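Local structure of xylose isomerase domain protein TIM barrel (Planctomyces limnophilus, 3TVA) at residues Ala154-Thr159 with Val207-Cys212; Leu179-Asp184 with Arg201-Tyr206. The protein binds a magnesium ion inside a xylose isomerase-like TIM barrel and is probably an isomerase. All blocks are in the same frame, centred on the assembly; numbering follows the deposited sequence. Where two conformers were deposited one is given.

Interaction 1 (Ala154-Thr159 with Val207-Cys212); sequences AVHLET and VRSIHC. With MG (magnesium ion), chain C.
His156 and Ser209 meet inside the barrel, where the His156 ring reaches across from strand 154-158 to strand 207-212. Its ND1 donates a hydrogen bond of 2.8 Å to Ser209 OG; the bond is bent, 144° at the hydrogen, in part because the hydroxyl oxygen is tilted out of the ring plane. A small hydroxyl suits this spot: Ser209 OG also hydrogen-bonds Asn182 of the strand between. Arg208 takes a face of the same ring. Its CB sits 3.6 Å from the ring centroid as a CH-pi contact, displaced toward the NE2-CE1 side. The arginine was modelled in two conformers; in the one given, it bends at chi2 (-96°), which carries the guanidinium past the histidine toward Ala154 CB, a contact that remains doubtful. In that conformer ring and guanidinium planes stand 66° apart. A water in the ring plane lies 2.8 Å from His156 NE2, and its second bond, accepted from Arg208 NH1, is equally doubtful. An alanine in place of His156 would probably leave Ser209 OG without this donor, the water without one of its anchors and Arg208 CB without a face to rest on. Toward the C-terminal ends, Glu158 and His211 cross at about a right angle and share the magnesium ion: Glu158 OE2 binds it at 2.4 Å and His211 ND1 at 2.5 Å. Asn182 holds Glu158 OE1, while Gln39 accepts from His211 NE2, consistent with ND1 offering its lone pair to the metal. A carboxylate oxygen and an imidazole nitrogen thus share the ion, with second-shell amides fixing their rotation.

Interaction 2 (Leu179-Asp184 with Arg201-Tyr206); sequences LGINFD and RKVARY. With MG (magnesium ion), chain C.
Ile181 packs onto Val203 and Tyr206, the side chain of a barrel strand resting on the end of segment 201-206. Its CB starts 3.6 Å from Tyr206 O, close because the backbone N of Ile181 donates to that same carbonyl. This hydrogen bond is 2.8 Å from Ile181 N to Tyr206 O, with the donor tilted 29° from the carbonyl plane. CG1 lies anti to the carbonyl carbon (chi1 -71°) and continues outward over Tyr206 CB. The extended second torsion, 170°, then carries CD1 to the end of the chain, where it touches Val203 CB at 3.7 Å and Tyr206 CB at 3.8 Å. A branched aliphatic side chain suits the place: one arm is long enough to fill the angle between Val203 and Tyr206, and its tip meets carbon atoms of both. Val203 also uses CG2 to reach the Phe183 ring, 4.1 Å from CD2, so one compact valine serves two strand side chains. Gly180 lets Tyr206 come close: its CA is 3.4 Å from Tyr206 O, and a CB on it would be crowded by that oxygen. Within segment 201-206, Tyr206 N donates to Val203 O. Only the base of Tyr206 joins the contact; its ring leads away, and its hydroxyl bonds to Glu172. Beyond Phe183, Asp184 binds the magnesium ion through OD2 and caps the next helix through OD1, bonded to Asn187 N. Between strand 179-183 and its outer layer, Ile181 also touches Leu167 and Ile171 of helix 164-174, while Phe183 reaches Tyr243 of helix 240-249, placing this contact in the barrel's strand-to-helix core.

How the interactions relate
Strand 179-183 joins the two contacts: it runs between strands 154-158 and 207-216, turning Asn182 into the barrel and Ile181 and Phe183 out to the helices. Interaction 1 occupies the inner side and interaction 2 the outer, their centres about 7 Å apart. Asn182 OD1 lies 2.6 Å from Ser209 OG, a probable hydrogen bond, while Leu157 N and Gly180 O, 2.8 Å apart, probably tie the neighbouring strands. Interaction 2 is nested in the chain between the segments of interaction 1. Both converge on the magnesium ion: Glu158 and His211 come from the first, Asp184 from the second, and Glu259 completes the set of four protein ligands.

Interaction 1 (Ala154-Thr159 with Val207-Cys212)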
loop_
_atom_site.group_PDB
_atom_site.type_symbol
_atom_site.label_atom_id
_atom_site.label_comp_id
_atom_site.label_asym_id
_atom_site.label_seq_id
_atom_site.Cartn_x
_atom_site.Cartn_y
_atom_site.Cartn_z
ATOM N N ALA A 154 -9.390 4.774 -8.831
ATOM C CA ALA A 154 -8.044 5.330 -8.811
ATOM C C ALA A 154 -7.039 4.196 -8.574
ATOM O O ALA A 154 -7.375 3.167 -7.970
ATOM C CB ALA A 154 -7.925 6.385 -7.676
ATOM N N VAL A 155 -5.824 4.371 -9.088
ATOM C CA VAL A 155 -4.706 3.474 -8.782
ATOM C C VAL A 155 -3.721 4.186 -7.840
ATOM O O VAL A 155 -3.271 5.303 -8.124
ATOM C CB VAL A 155 -3.961 3.060 -10.057
ATOM C CG1 VAL A 155 -2.769 2.174 -9.717
ATOM C CG2 VAL A 155 -4.918 2.349 -11.022
ATOM N N HIS A 156 -3.407 3.544 -6.716
ATOM C CA HIS A 156 -2.492 4.105 -5.720
ATOM C C HIS A 156 -1.165 3.345 -5.753
ATOM O O HIS A 156 -1.114 2.143 -5.426
ATOM C CB HIS A 156 -3.097 3.982 -4.313
ATOM C CG HIS A 156 -4.390 4.719 -4.125
ATOM N ND1 HIS A 156 -5.051 4.754 -2.909
ATOM C CD2 HIS A 156 -5.145 5.450 -4.980
ATOM C CE1 HIS A 156 -6.161 5.461 -3.033
ATOM N NE2 HIS A 156 -6.242 5.897 -4.280
ATOM N N LEU A 157 -0.091 4.027 -6.144
ATOM C CA LEU A 157 1.234 3.401 -6.162
ATOM C C LEU A 157 1.758 3.288 -4.751
ATOM O O LEU A 157 1.815 4.270 -4.011
ATOM C CB LEU A 157 2.226 4.221 -6.999
ATOM C CG LEU A 157 1.841 4.394 -8.462
ATOM C CD1 LEU A 157 2.810 5.323 -9.217
ATOM C CD2 LEU A 157 1.761 3.019 -9.136
ATOM N N GLU A 158 2.137 2.083 -4.370
ATOM C CA GLU A 158 2.741 1.855 -3.074
ATOM C C GLU A 158 4.181 2.403 -3.072
ATOM O O GLU A 158 4.891 2.262 -4.064
ATOM C CB GLU A 158 2.725 0.360 -2.803
ATOM C CG GLU A 158 3.564 -0.051 -1.655
ATOM C CD GLU A 158 2.931 0.277 -0.323
ATOM O OE1 GLU A 158 1.805 0.811 -0.248
ATOM O OE2 GLU A 158 3.602 -0.003 0.660
ATOM N N THR A 159 4.595 3.046 -1.982
ATOM C CA THR A 159 5.957 3.573 -1.867
ATOM C C THR A 159 7.002 2.488 -2.065
ATOM O O THR A 159 7.014 1.484 -1.341
ATOM C CB THR A 159 6.248 4.115 -0.458
ATOM O OG1 THR A 159 5.255 5.059 -0.081
ATOM C CG2 THR A 159 7.591 4.783 -0.441
ATOM N N VAL A 207 -0.856 12.042 -2.572
ATOM C CA VAL A 207 -1.140 11.017 -1.563
ATOM C C VAL A 207 -2.647 10.798 -1.478
ATOM O O VAL A 207 -3.392 11.748 -1.230
ATOM C CB VAL A 207 -0.632 11.462 -0.180
ATOM C CG1 VAL A 207 -1.139 10.517 0.913
ATOM C CG2 VAL A 207 0.891 11.533 -0.172
ATOM N N ARG A 208 -3.109 9.584 -1.781
ATOM C CA ARG A 208 -4.527 9.258 -1.625
ATOM C C ARG A 208 -4.890 8.279 -0.504
ATOM O O ARG A 208 -6.062 8.144 -0.159
ATOM C CB ARG A 208 -5.065 8.700 -2.951
ATOM C CG ARG A 208 -4.723 9.530 -4.169
ATOM C CD ARG A 208 -5.832 10.511 -4.574
ATOM N NE ARG A 208 -5.596 10.930 -5.952
ATOM C CZ ARG A 208 -6.315 10.541 -7.004
ATOM N NH1 ARG A 208 -7.393 9.759 -6.855
ATOM N NH2 ARG A 208 -5.964 10.966 -8.211
ATOM N N SER A 209 -3.897 7.587 0.044
ATOM C CA SER A 209 -4.130 6.619 1.116
ATOM C C SER A 209 -2.796 6.367 1.778
ATOM O O SER A 209 -1.762 6.705 1.216
ATOM C CB SER A 209 -4.769 5.309 0.616
ATOM O OG SER A 209 -3.934 4.650 -0.321
ATOM N N ILE A 210 -2.787 5.795 2.972
ATOM C CA ILE A 210 -1.502 5.602 3.641
ATOM C C ILE A 210 -1.451 4.304 4.420
ATOM O O ILE A 210 -2.481 3.748 4.786
ATOM C CB ILE A 210 -1.176 6.749 4.633
ATOM C CG1 ILE A 210 -2.147 6.720 5.802
ATOM C CG2 ILE A 210 -1.206 8.145 3.947
ATOM C CD1 ILE A 210 -1.464 6.772 7.135
ATOM N N HIS A 211 -0.232 3.837 4.673
ATOM C CA HIS A 211 -0.004 2.762 5.615
ATOM C C HIS A 211 0.748 3.286 6.830
ATOM O O HIS A 211 1.664 4.111 6.706
ATOM C CB HIS A 211 0.739 1.608 4.935
ATOM C CG HIS A 211 -0.115 0.859 3.960
ATOM N ND1 HIS A 211 0.395 -0.011 3.024
ATOM C CD2 HIS A 211 -1.459 0.863 3.772
ATOM C CE1 HIS A 211 -0.586 -0.506 2.292
ATOM N NE2 HIS A 211 -1.725 0.003 2.729
ATOM N N CYS A 212 0.326 2.843 8.009
ATOM C CA CYS A 212 1.072 3.120 9.217
ATOM C C CYS A 212 1.861 1.877 9.547
ATOM O O CYS A 212 1.300 0.858 9.956
ATOM C CB CYS A 212 0.136 3.470 10.375
ATOM S SG CYS A 212 -0.685 5.055 10.101
HETATM MG MG MG C . 2.692 -0.849 2.752
HETATM O O HOH W 1 -8.268 7.770 -4.730
#

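Interaction 2 (Leu179-Asp184 with Arg201-Tyr206)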
loop_
_atom_site.group_PDB
_atom_site.type_symbol
_atom_site.label_atom_id
_atom_site.label_comp_id
_atom_site.label_asym_id
_atom_site.label_seq_id
_atom_site.Cartn_x
_atom_site.Cartn_y
_atom_site.Cartn_z
ATOM N N LEU A 179 -4.328 8.671 -11.012
ATOM C CA LEU A 179 -3.120 8.092 -10.427
ATOM C C LEU A 179 -2.685 8.803 -9.154
ATOM O O LEU A 179 -2.545 10.024 -9.138
ATOM C CB LEU A 179 -1.960 8.095 -11.433
ATOM C CG LEU A 179 -0.619 7.533 -10.934
ATOM C CD1 LEU A 179 -0.748 6.040 -10.582
ATOM C CD2 LEU A 179 0.476 7.729 -12.002
ATOM N N GLY A 180 -2.361 8.021 -8.125
ATOM C CA GLY A 180 -2.046 8.549 -6.816
ATOM C C GLY A 180 -1.091 7.619 -6.097
ATOM O O GLY A 180 -0.532 6.687 -6.689
ATOM N N ILE A 181 -0.854 7.919 -4.831
ATOM C CA ILE A 181 0.117 7.196 -4.021
ATOM C C ILE A 181 -0.540 6.614 -2.776
ATOM O O ILE A 181 -1.366 7.282 -2.135
ATOM C CB ILE A 181 1.233 8.165 -3.578
ATOM C CG1 ILE A 181 2.108 8.551 -4.780
ATOM C CG2 ILE A 181 2.081 7.570 -2.431
ATOM C CD1 ILE A 181 3.073 9.677 -4.462
ATOM N N ASN A 182 -0.211 5.364 -2.455
ATOM C CA ASN A 182 -0.414 4.872 -1.097
ATOM C C ASN A 182 0.901 5.041 -0.361
ATOM O O ASN A 182 1.868 4.303 -0.616
ATOM C CB ASN A 182 -0.812 3.392 -1.067
ATOM C CG ASN A 182 -1.125 2.912 0.352
ATOM O OD1 ASN A 182 -2.239 3.104 0.856
ATOM N ND2 ASN A 182 -0.134 2.309 1.012
ATOM N N PHE A 183 0.940 5.975 0.579
ATOM C CA PHE A 183 2.214 6.309 1.196
ATOM C C PHE A 183 2.548 5.364 2.350
ATOM O O PHE A 183 1.738 5.166 3.271
ATOM C CB PHE A 183 2.259 7.771 1.665
ATOM C CG PHE A 183 3.656 8.238 2.007
ATOM C CD1 PHE A 183 4.118 8.196 3.310
ATOM C CD2 PHE A 183 4.521 8.679 1.007
ATOM C CE1 PHE A 183 5.418 8.599 3.622
ATOM C CE2 PHE A 183 5.821 9.088 1.307
ATOM C CZ PHE A 183 6.272 9.043 2.609
ATOM N N ASP A 184 3.737 4.773 2.278
ATOM C CA ASP A 184 4.251 3.884 3.329
ATOM C C ASP A 184 5.645 4.317 3.785
ATOM O O ASP A 184 6.633 4.014 3.134
ATOM C CB ASP A 184 4.268 2.413 2.904
ATOM C CG ASP A 184 4.718 1.484 4.042
ATOM O OD1 ASP A 184 5.484 1.897 4.935
ATOM O OD2 ASP A 184 4.293 0.325 4.078
ATOM N N ARG A 201 6.418 15.145 2.300
ATOM C CA ARG A 201 6.211 16.547 1.953
ATOM C C ARG A 201 6.329 16.759 0.447
ATOM O O ARG A 201 5.559 17.503 -0.139
ATOM C CB ARG A 201 7.219 17.454 2.648
ATOM C CG ARG A 201 7.054 17.576 4.161
ATOM C CD ARG A 201 7.952 18.692 4.686
ATOM N NE ARG A 201 7.558 19.047 6.040
ATOM C CZ ARG A 201 6.592 19.911 6.322
ATOM N NH1 ARG A 201 5.954 20.532 5.345
ATOM N NH2 ARG A 201 6.277 20.155 7.581
ATOM N N LYS A 202 7.311 16.115 -0.177
ATOM C CA LYS A 202 7.543 16.309 -1.603
ATOM C C LYS A 202 6.392 15.772 -2.449
ATOM O O LYS A 202 6.059 16.353 -3.480
ATOM C CB LYS A 202 8.841 15.622 -2.033
ATOM C CG LYS A 202 10.095 16.429 -1.763
ATOM C CD LYS A 202 11.329 15.649 -2.200
ATOM C CE LYS A 202 12.578 16.514 -2.206
ATOM N NZ LYS A 202 13.804 15.708 -2.490
ATOM N N VAL A 203 5.824 14.638 -2.042
ATOM C CA VAL A 203 4.793 13.971 -2.849
ATOM C C VAL A 203 3.352 14.280 -2.444
ATOM O O VAL A 203 2.421 13.646 -2.945
ATOM C CB VAL A 203 5.028 12.448 -2.996
ATOM C CG1 VAL A 203 6.426 12.192 -3.563
ATOM C CG2 VAL A 203 4.810 11.712 -1.662
ATOM N N ALA A 204 3.196 15.217 -1.509
ATOM C CA ALA A 204 1.938 15.447 -0.801
ATOM C C ALA A 204 0.699 15.499 -1.708
ATOM O O ALA A 204 -0.328 14.902 -1.384
ATOM C CB ALA A 204 2.038 16.752 0.022
ATOM N N ARG A 205 0.798 16.191 -2.843
ATOM C CA ARG A 205 -0.383 16.409 -3.687
ATOM C C ARG A 205 -0.911 15.124 -4.327
ATOM O O ARG A 205 -2.050 15.096 -4.812
ATOM C CB ARG A 205 -0.126 17.485 -4.757
ATOM C CG ARG A 205 0.895 17.091 -5.838
ATOM C CD ARG A 205 1.268 18.326 -6.661
ATOM N NE ARG A 205 2.319 18.076 -7.658
ATOM C CZ ARG A 205 3.621 18.135 -7.388
ATOM N NH1 ARG A 205 4.028 18.401 -6.144
ATOM N NH2 ARG A 205 4.518 17.920 -8.345
ATOM N N TYR A 206 -0.081 14.076 -4.366
ATOM C CA TYR A 206 -0.513 12.781 -4.903
ATOM C C TYR A 206 -0.943 11.737 -3.868
ATOM O O TYR A 206 -1.337 10.639 -4.249
ATOM C CB TYR A 206 0.570 12.184 -5.827
ATOM C CG TYR A 206 0.998 13.125 -6.922
ATOM C CD1 TYR A 206 0.082 13.554 -7.885
ATOM C CD2 TYR A 206 2.318 13.586 -7.009
ATOM C CE1 TYR A 206 0.457 14.420 -8.907
ATOM C CE2 TYR A 206 2.716 14.457 -8.056
ATOM C CZ TYR A 206 1.768 14.871 -8.986
ATOM O OH TYR A 206 2.117 15.734 -9.999
HETATM MG MG MG C . 2.692 -0.849 2.752
#